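Local coordinates for hemolysin II regulatory protein (Bacillus cereus, PDB 2JJ7) that probably binds DNA as a TetR-family transcriptional regulator, a helix-turn-helix protein named for its control of hemolysin II, at residues Ile12-Lys17 with Lys60-Ala65; Asn66-Phe71 with Ile123-Gln128; Phe77-Ala82 with Glu137-Phe142; Leu54-Phe59 with Glu116-Tyr121. All blocks are in the same frame, centred on the assembly; numbering follows the deposited sequence.

Contact 1: Ile12-Lys17 with Lys60-Ala65; sequences ILKAAK and KKYGLA
A chi1 of -179° points the extended side chain of Lys17 away from its own amide nitrogen and carries its methylenes obliquely over one face of the phenol ring of Tyr62, which swings back from helix 51-62 with CG beside its backbone N (chi1 -57°). The setting is the N-terminal DNA-binding domain of a TetR-family regulator: its first helix, 5-23, packs here against the last turn of helix 51-62, the helix that leads out of that domain. Lys17 CD sits 3.6 Å from the ring centroid of Tyr62 and almost on the ring normal, a CH-pi contact. Further along, Lys17 NZ makes an off-centre cation-pi approach, 4.1 Å from the same centroid, and its hydrogen bond goes to Asn97 in the loop beyond helix 79-96. The opposite face of the ring is taken by CG of the preceding residue, Lys61, so the phenol is sandwiched between two lysine chains. At the edge, Tyr62 CE2 comes to 3.5 Å from Leu13 O, near the ring plane. Tyr62 OH reaches Lys14, 3.3 Å from CG; it is equally close to the backbone N, but the angle there is too poor for a hydrogen bond. Tyr62 O is tied to His93, linking this helix end to helix 79-96. Beside the ring, Leu13 crosses the extended part of Lys61 and sets its CD1 3.7 Å from Lys61 CD.

Contact 2: Asn66-Phe71 with Ile123-Gln128; sequences NELPNF and IGSFEQ
The extended chain through Leu68 and Asn70 runs in the same direction as the turn through Ser125 and Gln128, with the CA atoms of Leu68 and Ser125 only 5.7 Å apart. This is a linker held by side-chain-to-backbone bonds: in a TetR-type fold it carries the chain from helix 51-62 into the regulatory domain, ending at Asn70, the N-cap of helix 71-74. Ser125 OG accepts Leu68 N at 3.0 Å in a practically straight bond (178°), while its CB packs on Leu68 CG and CD1. Three residues on, the Gln128 amide engages two backbone groups at once. Its OE1 takes Phe71 N at 2.8 Å, in the carbonyl plane and on a lone pair; its NE2 donates to Pro69 O at 2.9 Å, approaching from above that carbonyl's plane. Bonds at both ends should fix the rotation of the amide. Asn70 ND2 turns instead to Glu131, and its OD1 caps Glu73 N. Leu68 reaches on to Val89 and Phe90 of helix 79-96. One water bridges the two side chains: it donates to Leu68 O, is hydrogen-bonded to Ser125 OG, and accepts from Gln128 NE2 at 2.8 Å.

Contact 3: Phe77-Ala82 with Glu137-Phe142; sequences FNPINA and EKQGVF
Gln139 NE2 donates to Phe77 O at 2.8 Å with a nearly straight C=O...N angle (163°), and the same amide lies against the ring of Pro79, with OE1 3.4 Å from Pro79 CD. Past the amide the contact turns apolar. Ile80 CD1 presses on Val141 CG2 at 3.4 Å, a tight fit, and Ile80 CG1 lies 3.8 Å from Phe142 CE1. The ring of Phe142 turns its edge to Pro79 O, 3.5 Å from CZ, while Val141 CG1 sits over one of its faces. Outside this shell, Glu135 also accepts from Gln139 NE2 and helps to place the amide; Phe142 continues into Leu133 and into Leu180 of helix 169-181. Further out, Asn78 N-caps helix 79-96, its OD1 accepting Asn81 N at 3.2 Å, and Gly140 (phi +86°) is the first residue after helix 129-138 to leave helical geometry. This is the N-capped first turn of helix 79-96, with Phe77, packed on the residues flanking a Schellman glycine in the all-helical C-terminal domain of a TetR-type protein.

Contact 4: Leu54-Phe59 with Glu116-Tyr121; sequences LYYEVF and EKIKPY
Tyr121, whose CB rests 3.4 Å from Phe59 O, gives its backbone N to Ile118 O at 2.9 Å, closing the 3-10 turn that follows helix 115-118. That turn and helix pack against helix 51-62, so the contact joins the DNA-binding and regulatory domains of this TetR-type fold. Ile118 makes most of the apolar contacts. Its CG1 stands between backbone N and carbonyl carbon (chi1 62°), which sends CD1 over a face of the Phe59 ring, 4.2 Å from the centroid, in a CH-pi contact. The other branch, CG2, touches Phe59 CD2 at 4.0 Å and comes within 4.3 Å of Tyr55 CE1. Tyr55 is tethered through its OH to Glu107, and both Tyr55 and Phe59 reach Leu103, so helix 98-109 backs the cluster. Tyr56 is modelled in two conformers; in the one described, Lys117 CB covers a ring face and Ile118 CG2 meets Tyr56 CD1 at 3.5 Å, both tentative contacts. At the far end of the turn, Tyr121 CB also meets Phe59 CB, 4.1 Å away.

How the contacts relate
Helix 51-62 serves both contact 1 and contact 4, whose centres are about 9 Å apart: Leu13 and Ala16 pack on Leu54, Glu57 and Val58, and Leu64 N lies 2.8 Å from Tyr121 O, a probable hydrogen bond. Contact 2 follows, about 15 Å from contact 4 centre to centre, joined to it by the Glu127-Lys119 salt bridge and a probable bond from Gly124 N to Lys119 O; Leu64 packs on Ser125, joining contacts 1 and 2. Contact 3, far out in the C-terminal domain, is centred about 17 Å from contact 2 and about 34 Å from contact 1. Contacts 1 and 4 border the predicted helix-turn-helix: Ile12 touches Ala37, and Ile12, Leu54 and Glu57 touch Phe48.

Contact 1: Ile12-Lys17 with Lys60-Ala65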
loop_
_atom_site.group_PDB
_atom_site.type_symbol
_atom_site.label_atom_id
_atom_site.label_comp_id
_atom_site.label_asym_id
_atom_site.label_seq_id
_atom_site.Cartn_x
_atom_site.Cartn_y
_atom_site.Cartn_z
ATOM N N ILE B 12 -30.345 -2.898 -8.378
ATOM C CA ILE B 12 -29.722 -1.575 -8.485
ATOM C C ILE B 12 -28.472 -1.458 -7.608
ATOM O O ILE B 12 -27.491 -0.829 -8.004
ATOM C CB ILE B 12 -30.708 -0.428 -8.162
ATOM C CG1 ILE B 12 -31.857 -0.377 -9.190
ATOM C CG2 ILE B 12 -29.971 0.942 -8.112
ATOM C CD1 ILE B 12 -33.094 0.400 -8.696
ATOM N N LEU B 13 -28.519 -2.064 -6.422
ATOM C CA LEU B 13 -27.382 -2.053 -5.510
ATOM C C LEU B 13 -26.222 -2.916 -6.001
ATOM O O LEU B 13 -25.064 -2.507 -5.884
ATOM C CB LEU B 13 -27.808 -2.448 -4.097
ATOM C CG LEU B 13 -28.608 -1.360 -3.362
ATOM C CD1 LEU B 13 -29.110 -1.849 -2.006
ATOM C CD2 LEU B 13 -27.798 -0.076 -3.212
ATOM N N LYS B 14 -26.530 -4.097 -6.541
ATOM C CA LYS B 14 -25.529 -4.940 -7.207
ATOM C C LYS B 14 -24.839 -4.141 -8.311
ATOM O O LYS B 14 -23.613 -4.161 -8.426
ATOM C CB LYS B 14 -26.165 -6.207 -7.805
ATOM C CG LYS B 14 -26.442 -7.311 -6.802
ATOM C CD LYS B 14 -27.150 -8.506 -7.427
ATOM C CE LYS B 14 -27.599 -9.482 -6.334
ATOM N NZ LYS B 14 -27.858 -10.869 -6.823
ATOM N N ALA B 15 -25.641 -3.434 -9.107
ATOM C CA ALA B 15 -25.139 -2.608 -10.214
ATOM C C ALA B 15 -24.231 -1.491 -9.724
ATOM O O ALA B 15 -23.162 -1.260 -10.286
ATOM C CB ALA B 15 -26.295 -2.023 -11.026
ATOM N N ALA B 16 -24.681 -0.799 -8.685
ATOM C CA ALA B 16 -23.976 0.339 -8.131
ATOM C C ALA B 16 -22.637 -0.105 -7.509
ATOM O O ALA B 16 -21.615 0.521 -7.739
ATOM C CB ALA B 16 -24.842 1.036 -7.125
ATOM N N LYS B 17 -22.653 -1.184 -6.728
ATOM C CA LYS B 17 -21.413 -1.811 -6.234
ATOM C C LYS B 17 -20.428 -2.040 -7.384
ATOM O O LYS B 17 -19.270 -1.625 -7.308
ATOM C CB LYS B 17 -21.725 -3.153 -5.555
ATOM C CG LYS B 17 -20.517 -3.881 -4.971
ATOM C CD LYS B 17 -20.842 -5.322 -4.592
ATOM C CE LYS B 17 -19.879 -5.831 -3.545
ATOM N NZ LYS B 17 -20.054 -7.294 -3.230
ATOM N N LYS B 60 -23.574 0.198 3.192
ATOM C CA LYS B 60 -24.490 -0.452 4.123
ATOM C C LYS B 60 -24.750 -1.917 3.737
ATOM O O LYS B 60 -24.672 -2.786 4.590
ATOM C CB LYS B 60 -25.810 0.328 4.182
ATOM C CG LYS B 60 -26.771 -0.098 5.266
ATOM C CD LYS B 60 -28.073 0.666 5.120
ATOM C CE LYS B 60 -28.972 0.496 6.334
ATOM N NZ LYS B 60 -30.315 1.109 6.111
ATOM N N LYS B 61 -25.056 -2.179 2.462
ATOM C CA LYS B 61 -25.351 -3.538 2.008
ATOM C C LYS B 61 -24.114 -4.432 1.967
ATOM O O LYS B 61 -24.183 -5.588 2.381
ATOM C CB LYS B 61 -26.029 -3.554 0.628
ATOM C CG LYS B 61 -26.554 -4.947 0.267
ATOM C CD LYS B 61 -27.433 -4.968 -0.946
ATOM C CE LYS B 61 -27.950 -6.380 -1.222
ATOM N NZ LYS B 61 -28.887 -6.904 -0.179
ATOM N N TYR B 62 -22.993 -3.902 1.477
ATOM C CA TYR B 62 -21.819 -4.737 1.202
ATOM C C TYR B 62 -20.653 -4.528 2.156
ATOM O O TYR B 62 -19.630 -5.211 2.049
ATOM C CB TYR B 62 -21.368 -4.594 -0.261
ATOM C CG TYR B 62 -22.458 -4.927 -1.249
ATOM C CD1 TYR B 62 -22.907 -6.245 -1.402
ATOM C CD2 TYR B 62 -23.059 -3.927 -2.034
ATOM C CE1 TYR B 62 -23.931 -6.566 -2.314
ATOM C CE2 TYR B 62 -24.084 -4.240 -2.948
ATOM C CZ TYR B 62 -24.516 -5.561 -3.080
ATOM O OH TYR B 62 -25.525 -5.886 -3.972
ATOM N N GLY B 63 -20.809 -3.612 3.113
ATOM C CA GLY B 63 -19.797 -3.446 4.152
ATOM C C GLY B 63 -20.069 -4.418 5.292
ATOM O O GLY B 63 -20.764 -5.426 5.116
ATOM N N LEU B 64 -19.542 -4.109 6.470
ATOM C CA LEU B 64 -19.778 -4.924 7.652
ATOM C C LEU B 64 -21.247 -4.899 8.111
ATOM O O LEU B 64 -21.875 -3.838 8.160
ATOM C CB LEU B 64 -18.835 -4.473 8.775
ATOM C CG LEU B 64 -17.363 -4.423 8.328
ATOM C CD1 LEU B 64 -16.512 -3.632 9.307
ATOM C CD2 LEU B 64 -16.798 -5.831 8.099
ATOM N N ALA B 65 -21.786 -6.073 8.437
ATOM C CA ALA B 65 -23.149 -6.182 8.953
ATOM C C ALA B 65 -23.316 -5.443 10.285
ATOM O O ALA B 65 -24.393 -4.912 10.588
ATOM C CB ALA B 65 -23.537 -7.638 9.108
#

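Contact 2: Asn66-Phe71 with Ile123-Gln128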
loop_
_atom_site.group_PDB
_atom_site.type_symbol
_atom_site.label_atom_id
_atom_site.label_comp_id
_atom_site.label_asym_id
_atom_site.label_seq_id
_atom_site.Cartn_x
_atom_site.Cartn_y
_atom_site.Cartn_z
ATOM N N ASN B 66 -22.239 -5.419 11.068
ATOM C CA ASN B 66 -22.209 -4.796 12.394
ATOM C C ASN B 66 -20.804 -4.306 12.676
ATOM O O ASN B 66 -19.833 -4.865 12.163
ATOM C CB ASN B 66 -22.548 -5.813 13.482
ATOM C CG ASN B 66 -23.709 -6.711 13.107
ATOM O OD1 ASN B 66 -24.866 -6.285 13.127
ATOM N ND2 ASN B 66 -23.403 -7.965 12.755
ATOM N N GLU B 67 -20.694 -3.276 13.503
ATOM C CA GLU B 67 -19.395 -2.857 14.020
ATOM C C GLU B 67 -18.698 -4.075 14.623
ATOM O O GLU B 67 -19.331 -4.897 15.286
ATOM C CB GLU B 67 -19.554 -1.738 15.041
ATOM C CG GLU B 67 -20.319 -0.545 14.471
ATOM C CD GLU B 67 -20.102 0.736 15.250
ATOM O OE1 GLU B 67 -19.880 0.663 16.485
ATOM O OE2 GLU B 67 -20.154 1.817 14.615
ATOM N N LEU B 68 -17.410 -4.228 14.344
ATOM C CA LEU B 68 -16.700 -5.408 14.820
ATOM C C LEU B 68 -16.394 -5.266 16.304
ATOM O O LEU B 68 -16.233 -4.146 16.790
ATOM C CB LEU B 68 -15.430 -5.647 13.992
ATOM C CG LEU B 68 -15.674 -5.917 12.496
ATOM C CD1 LEU B 68 -14.359 -5.951 11.779
ATOM C CD2 LEU B 68 -16.458 -7.221 12.271
ATOM N N PRO B 69 -16.316 -6.399 17.031
ATOM C CA PRO B 69 -15.882 -6.321 18.433
ATOM C C PRO B 69 -14.447 -5.805 18.491
ATOM O O PRO B 69 -13.749 -5.877 17.489
ATOM C CB PRO B 69 -15.923 -7.784 18.902
ATOM C CG PRO B 69 -15.778 -8.601 17.635
ATOM C CD PRO B 69 -16.505 -7.795 16.583
ATOM N N ASN B 70 -14.029 -5.269 19.637
ATOM C CA ASN B 70 -12.649 -4.858 19.817
ATOM C C ASN B 70 -11.786 -6.107 19.830
ATOM O O ASN B 70 -11.893 -6.914 20.755
ATOM C CB ASN B 70 -12.491 -4.093 21.134
ATOM C CG ASN B 70 -11.123 -3.466 21.276
ATOM O OD1 ASN B 70 -10.242 -4.014 21.943
ATOM N ND2 ASN B 70 -10.926 -2.315 20.633
ATOM N N PHE B 71 -10.949 -6.286 18.810
ATOM C CA PHE B 71 -10.156 -7.516 18.713
ATOM C C PHE B 71 -9.131 -7.743 19.821
ATOM O O PHE B 71 -8.858 -8.900 20.161
ATOM C CB PHE B 71 -9.510 -7.678 17.338
ATOM C CG PHE B 71 -10.507 -7.877 16.230
ATOM C CD1 PHE B 71 -11.296 -9.020 16.180
ATOM C CD2 PHE B 71 -10.668 -6.915 15.243
ATOM C CE1 PHE B 71 -12.240 -9.197 15.150
ATOM C CE2 PHE B 71 -11.610 -7.090 14.207
ATOM C CZ PHE B 71 -12.392 -8.234 14.175
ATOM N N ILE B 123 -14.845 1.426 7.605
ATOM C CA ILE B 123 -13.622 2.115 8.011
ATOM C C ILE B 123 -13.455 2.213 9.532
ATOM O O ILE B 123 -12.327 2.104 10.040
ATOM C CB ILE B 123 -13.506 3.497 7.331
ATOM C CG1 ILE B 123 -13.219 3.317 5.846
ATOM C CG2 ILE B 123 -12.399 4.357 7.986
ATOM C CD1 ILE B 123 -13.641 4.498 4.954
ATOM N N GLY B 124 -14.565 2.429 10.248
ATOM C CA GLY B 124 -14.539 2.539 11.707
ATOM C C GLY B 124 -13.873 1.331 12.345
ATOM O O GLY B 124 -12.986 1.475 13.190
ATOM N N SER B 125 -14.284 0.137 11.922
ATOM C CA SER B 125 -13.748 -1.104 12.459
ATOM C C SER B 125 -12.337 -1.391 11.935
ATOM O O SER B 125 -11.486 -1.931 12.662
ATOM C CB SER B 125 -14.672 -2.271 12.132
ATOM O OG SER B 125 -15.914 -2.138 12.806
ATOM N N PHE B 126 -12.096 -1.012 10.678
ATOM C CA PHE B 126 -10.774 -1.120 10.067
ATOM C C PHE B 126 -9.727 -0.308 10.849
ATOM O O PHE B 126 -8.562 -0.698 10.933
ATOM C CB PHE B 126 -10.824 -0.705 8.579
ATOM C CG PHE B 126 -9.639 -1.190 7.777
ATOM C CD1 PHE B 126 -8.576 -0.340 7.496
ATOM C CD2 PHE B 126 -9.570 -2.516 7.326
ATOM C CE1 PHE B 126 -7.461 -0.793 6.770
ATOM C CE2 PHE B 126 -8.458 -2.981 6.579
ATOM C CZ PHE B 126 -7.405 -2.121 6.297
ATOM N N GLU B 127 -10.154 0.816 11.416
ATOM C CA GLU B 127 -9.275 1.687 12.226
ATOM C C GLU B 127 -8.786 1.077 13.562
ATOM O O GLU B 127 -8.016 1.703 14.287
ATOM C CB GLU B 127 -9.947 3.029 12.475
ATOM C CG GLU B 127 -9.731 3.990 11.323
ATOM C CD GLU B 127 -10.464 5.301 11.481
ATOM O OE1 GLU B 127 -11.168 5.486 12.495
ATOM O OE2 GLU B 127 -10.337 6.150 10.571
ATOM N N GLN B 128 -9.235 -0.136 13.879
ATOM C CA GLN B 128 -8.734 -0.835 15.062
ATOM C C GLN B 128 -7.260 -1.199 14.896
ATOM O O GLN B 128 -6.578 -1.452 15.877
ATOM C CB GLN B 128 -9.512 -2.113 15.324
ATOM C CG GLN B 128 -10.799 -1.947 16.086
ATOM C CD GLN B 128 -11.349 -3.290 16.520
ATOM O OE1 GLN B 128 -10.635 -4.097 17.121
ATOM N NE2 GLN B 128 -12.613 -3.548 16.206
HETATM O O HOH W 1 -14.898 -1.927 15.779
#

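Contact 3: Phe77-Ala82 with Glu137-Phe142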
loop_
_atom_site.group_PDB
_atom_site.type_symbol
_atom_site.label_atom_id
_atom_site.label_comp_id
_atom_site.label_asym_id
_atom_site.label_seq_id
_atom_site.Cartn_x
_atom_site.Cartn_y
_atom_site.Cartn_z
ATOM N N PHE B 77 -5.860 -9.239 24.921
ATOM C CA PHE B 77 -4.638 -8.456 24.718
ATOM C C PHE B 77 -3.434 -9.297 24.331
ATOM O O PHE B 77 -2.305 -8.959 24.667
ATOM C CB PHE B 77 -4.379 -7.536 25.923
ATOM C CG PHE B 77 -5.491 -6.551 26.154
ATOM C CD1 PHE B 77 -5.461 -5.305 25.547
ATOM C CD2 PHE B 77 -6.596 -6.893 26.930
ATOM C CE1 PHE B 77 -6.498 -4.404 25.733
ATOM C CE2 PHE B 77 -7.645 -5.998 27.123
ATOM C CZ PHE B 77 -7.593 -4.754 26.528
ATOM N N ASN B 78 -3.714 -10.408 23.642
ATOM C CA ASN B 78 -2.740 -11.144 22.838
ATOM C C ASN B 78 -2.715 -10.459 21.465
ATOM O O ASN B 78 -3.642 -10.630 20.676
ATOM C CB ASN B 78 -3.185 -12.609 22.701
ATOM C CG ASN B 78 -2.134 -13.498 22.023
ATOM O OD1 ASN B 78 -1.435 -13.078 21.104
ATOM N ND2 ASN B 78 -2.044 -14.749 22.470
ATOM N N PRO B 79 -1.670 -9.650 21.188
ATOM C CA PRO B 79 -1.578 -8.854 19.961
ATOM C C PRO B 79 -1.458 -9.650 18.669
ATOM O O PRO B 79 -2.031 -9.241 17.658
ATOM C CB PRO B 79 -0.300 -8.036 20.175
ATOM C CG PRO B 79 -0.137 -7.994 21.643
ATOM C CD PRO B 79 -0.577 -9.311 22.119
ATOM N N ILE B 80 -0.713 -10.757 18.682
ATOM C CA ILE B 80 -0.633 -11.612 17.494
ATOM C C ILE B 80 -2.016 -12.205 17.153
ATOM O O ILE B 80 -2.460 -12.125 16.017
ATOM C CB ILE B 80 0.444 -12.721 17.643
ATOM C CG1 ILE B 80 1.848 -12.088 17.658
ATOM C CG2 ILE B 80 0.319 -13.773 16.519
ATOM C CD1 ILE B 80 2.971 -13.019 18.216
ATOM N N ASN B 81 -2.704 -12.774 18.143
ATOM C CA ASN B 81 -4.041 -13.310 17.908
ATOM C C ASN B 81 -5.063 -12.250 17.522
ATOM O O ASN B 81 -5.894 -12.477 16.631
ATOM C CB ASN B 81 -4.524 -14.113 19.111
ATOM C CG ASN B 81 -3.856 -15.477 19.208
ATOM O OD1 ASN B 81 -2.934 -15.800 18.454
ATOM N ND2 ASN B 81 -4.322 -16.278 20.141
ATOM N N ALA B 82 -5.017 -11.099 18.188
ATOM C CA ALA B 82 -5.882 -9.986 17.805
ATOM C C ALA B 82 -5.642 -9.629 16.344
ATOM O O ALA B 82 -6.589 -9.507 15.571
ATOM C CB ALA B 82 -5.642 -8.782 18.689
ATOM N N GLU B 137 3.745 -3.785 19.602
ATOM C CA GLU B 137 5.005 -3.087 19.756
ATOM C C GLU B 137 5.333 -2.921 21.231
ATOM O O GLU B 137 6.470 -3.160 21.645
ATOM C CB GLU B 137 4.947 -1.719 19.083
ATOM C CG GLU B 137 6.212 -0.904 19.243
ATOM C CD GLU B 137 6.202 0.345 18.379
ATOM O OE1 GLU B 137 5.217 1.122 18.445
ATOM O OE2 GLU B 137 7.182 0.536 17.634
ATOM N N LYS B 138 4.339 -2.499 22.013
ATOM C CA LYS B 138 4.514 -2.311 23.452
ATOM C C LYS B 138 4.934 -3.627 24.111
ATOM O O LYS B 138 5.825 -3.643 24.950
ATOM C CB LYS B 138 3.223 -1.775 24.076
ATOM C CG LYS B 138 3.225 -1.705 25.606
ATOM C CD LYS B 138 1.838 -1.357 26.142
ATOM C CE LYS B 138 1.557 -2.096 27.438
ATOM N NZ LYS B 138 1.064 -1.197 28.515
ATOM N N GLN B 139 4.306 -4.729 23.696
ATOM C CA GLN B 139 4.586 -6.042 24.272
ATOM C C GLN B 139 5.861 -6.706 23.749
ATOM O O GLN B 139 6.251 -7.765 24.238
ATOM C CB GLN B 139 3.403 -6.977 24.077
ATOM C CG GLN B 139 2.221 -6.653 24.973
ATOM C CD GLN B 139 1.209 -7.770 25.005
ATOM O OE1 GLN B 139 1.539 -8.929 24.746
ATOM N NE2 GLN B 139 -0.043 -7.426 25.311
ATOM N N GLY B 140 6.502 -6.092 22.758
ATOM C CA GLY B 140 7.792 -6.575 22.249
ATOM C C GLY B 140 7.635 -7.635 21.180
ATOM O O GLY B 140 8.560 -8.382 20.891
ATOM N N VAL B 141 6.462 -7.675 20.566
ATOM C CA VAL B 141 6.138 -8.731 19.619
ATOM C C VAL B 141 6.137 -8.224 18.158
ATOM O O VAL B 141 6.496 -8.975 17.243
ATOM C CB VAL B 141 4.837 -9.480 20.083
ATOM C CG1 VAL B 141 3.599 -9.032 19.340
ATOM C CG2 VAL B 141 5.025 -10.984 20.027
ATOM N N PHE B 142 5.778 -6.949 17.955
ATOM C CA PHE B 142 5.812 -6.326 16.628
ATOM C C PHE B 142 6.980 -5.340 16.525
ATOM O O PHE B 142 7.306 -4.637 17.487
ATOM C CB PHE B 142 4.495 -5.603 16.270
ATOM C CG PHE B 142 3.261 -6.503 16.238
ATOM C CD1 PHE B 142 3.360 -7.870 15.934
ATOM C CD2 PHE B 142 2.001 -5.969 16.501
ATOM C CE1 PHE B 142 2.225 -8.689 15.918
ATOM C CE2 PHE B 142 0.842 -6.784 16.492
ATOM C CZ PHE B 142 0.955 -8.136 16.191
#

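Contact 4: Leu54-Phe59 with Glu116-Tyr121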
loop_
_atom_site.group_PDB
_atom_site.type_symbol
_atom_site.label_atom_id
_atom_site.label_comp_id
_atom_site.label_asym_id
_atom_site.label_seq_id
_atom_site.Cartn_x
_atom_site.Cartn_y
_atom_site.Cartn_z
ATOM N N LEU B 54 -27.184 6.311 -2.845
ATOM C CA LEU B 54 -26.939 5.015 -3.429
ATOM C C LEU B 54 -25.581 4.467 -2.967
ATOM O O LEU B 54 -25.463 3.296 -2.617
ATOM C CB LEU B 54 -26.969 5.145 -4.947
ATOM C CG LEU B 54 -27.056 3.920 -5.852
ATOM C CD1 LEU B 54 -28.103 2.944 -5.364
ATOM C CD2 LEU B 54 -27.387 4.400 -7.244
ATOM N N TYR B 55 -24.571 5.332 -2.970
ATOM C CA TYR B 55 -23.242 5.025 -2.437
ATOM C C TYR B 55 -23.301 4.627 -0.971
ATOM O O TYR B 55 -22.731 3.613 -0.592
ATOM C CB TYR B 55 -22.354 6.238 -2.600
ATOM C CG TYR B 55 -20.887 6.033 -2.282
ATOM C CD1 TYR B 55 -20.328 6.636 -1.166
ATOM C CD2 TYR B 55 -20.050 5.299 -3.125
ATOM C CE1 TYR B 55 -19.000 6.507 -0.872
ATOM C CE2 TYR B 55 -18.685 5.155 -2.830
ATOM C CZ TYR B 55 -18.183 5.776 -1.699
ATOM O OH TYR B 55 -16.870 5.710 -1.354
ATOM N N TYR B 56 -24.002 5.422 -0.161
ATOM C CA TYR B 56 -24.216 5.085 1.245
ATOM C C TYR B 56 -24.834 3.688 1.362
ATOM O O TYR B 56 -24.360 2.867 2.147
ATOM C CB TYR B 56 -25.117 6.110 1.950
ATOM C CG TYR B 56 -24.510 7.485 2.195
ATOM C CD1 TYR B 56 -23.140 7.719 2.083
ATOM C CD2 TYR B 56 -25.319 8.546 2.580
ATOM C CE1 TYR B 56 -22.608 8.988 2.321
ATOM C CE2 TYR B 56 -24.798 9.799 2.822
ATOM C CZ TYR B 56 -23.455 10.023 2.690
ATOM O OH TYR B 56 -22.974 11.295 2.943
ATOM N N GLU B 57 -25.868 3.419 0.570
ATOM C CA GLU B 57 -26.554 2.135 0.616
ATOM C C GLU B 57 -25.654 0.970 0.176
ATOM O O GLU B 57 -25.824 -0.157 0.643
ATOM C CB GLU B 57 -27.838 2.180 -0.217
ATOM C CG GLU B 57 -28.947 3.042 0.370
ATOM C CD GLU B 57 -29.369 2.614 1.770
ATOM O OE1 GLU B 57 -29.474 1.399 2.035
ATOM O OE2 GLU B 57 -29.587 3.503 2.610
ATOM N N VAL B 58 -24.695 1.258 -0.703
ATOM C CA VAL B 58 -23.704 0.270 -1.139
ATOM C C VAL B 58 -22.800 -0.144 0.025
ATOM O O VAL B 58 -22.605 -1.338 0.265
ATOM C CB VAL B 58 -22.862 0.770 -2.338
ATOM C CG1 VAL B 58 -21.583 -0.068 -2.507
ATOM C CG2 VAL B 58 -23.698 0.700 -3.601
ATOM N N PHE B 59 -22.282 0.839 0.757
ATOM C CA PHE B 59 -21.497 0.568 1.972
ATOM C C PHE B 59 -22.307 -0.184 3.038
ATOM O O PHE B 59 -21.798 -1.102 3.667
ATOM C CB PHE B 59 -20.877 1.858 2.520
ATOM C CG PHE B 59 -19.454 2.073 2.050
ATOM C CD1 PHE B 59 -18.395 1.477 2.728
ATOM C CD2 PHE B 59 -19.182 2.850 0.925
ATOM C CE1 PHE B 59 -17.048 1.655 2.290
ATOM C CE2 PHE B 59 -17.864 3.041 0.482
ATOM C CZ PHE B 59 -16.795 2.434 1.172
ATOM N N GLU B 116 -17.964 10.442 7.374
ATOM C CA GLU B 116 -18.712 10.339 8.612
ATOM C C GLU B 116 -19.895 9.365 8.489
ATOM O O GLU B 116 -20.126 8.561 9.394
ATOM C CB GLU B 116 -19.171 11.741 9.022
ATOM C CG GLU B 116 -20.082 11.815 10.248
ATOM C CD GLU B 116 -20.398 13.259 10.669
ATOM O OE1 GLU B 116 -19.715 14.197 10.195
ATOM O OE2 GLU B 116 -21.327 13.452 11.478
ATOM N N LYS B 117 -20.636 9.439 7.380
ATOM C CA LYS B 117 -21.812 8.580 7.186
ATOM C C LYS B 117 -21.496 7.128 6.867
ATOM O O LYS B 117 -22.220 6.238 7.297
ATOM C CB LYS B 117 -22.749 9.135 6.108
ATOM C CG LYS B 117 -23.558 10.337 6.550
ATOM C CD LYS B 117 -24.445 10.029 7.751
ATOM C CE LYS B 117 -25.057 11.309 8.302
ATOM N NZ LYS B 117 -25.578 11.129 9.682
ATOM N N ILE B 118 -20.441 6.892 6.092
ATOM C CA ILE B 118 -20.075 5.527 5.686
ATOM C C ILE B 118 -19.204 4.817 6.722
ATOM O O ILE B 118 -19.123 3.593 6.721
ATOM C CB ILE B 118 -19.368 5.488 4.294
ATOM C CG1 ILE B 118 -18.052 6.270 4.333
ATOM C CG2 ILE B 118 -20.304 5.995 3.179
ATOM C CD1 ILE B 118 -17.137 5.966 3.184
ATOM N N LYS B 119 -18.576 5.581 7.615
ATOM C CA LYS B 119 -17.597 5.026 8.558
ATOM C C LYS B 119 -18.063 3.773 9.312
ATOM O O LYS B 119 -17.297 2.815 9.406
ATOM C CB LYS B 119 -17.146 6.090 9.568
ATOM C CG LYS B 119 -15.803 5.798 10.192
ATOM C CD LYS B 119 -15.452 6.801 11.289
ATOM C CE LYS B 119 -13.940 6.975 11.372
ATOM N NZ LYS B 119 -13.481 7.497 12.695
ATOM N N PRO B 120 -19.297 3.786 9.891
ATOM C CA PRO B 120 -19.746 2.605 10.640
ATOM C C PRO B 120 -19.773 1.322 9.823
ATOM O O PRO B 120 -19.720 0.235 10.395
ATOM C CB PRO B 120 -21.164 2.976 11.081
ATOM C CG PRO B 120 -21.157 4.458 11.141
ATOM C CD PRO B 120 -20.253 4.905 10.031
ATOM N N TYR B 121 -19.839 1.441 8.506
ATOM C CA TYR B 121 -19.986 0.265 7.653
ATOM C C TYR B 121 -18.687 -0.429 7.211
ATOM O O TYR B 121 -18.729 -1.476 6.571
ATOM C CB TYR B 121 -20.869 0.601 6.468
ATOM C CG TYR B 121 -22.215 1.155 6.887
ATOM C CD1 TYR B 121 -22.566 2.466 6.600
ATOM C CD2 TYR B 121 -23.122 0.371 7.608
ATOM C CE1 TYR B 121 -23.814 2.975 6.983
ATOM C CE2 TYR B 121 -24.356 0.868 8.001
ATOM C CZ TYR B 121 -24.696 2.167 7.689
ATOM O OH TYR B 121 -25.920 2.650 8.084
#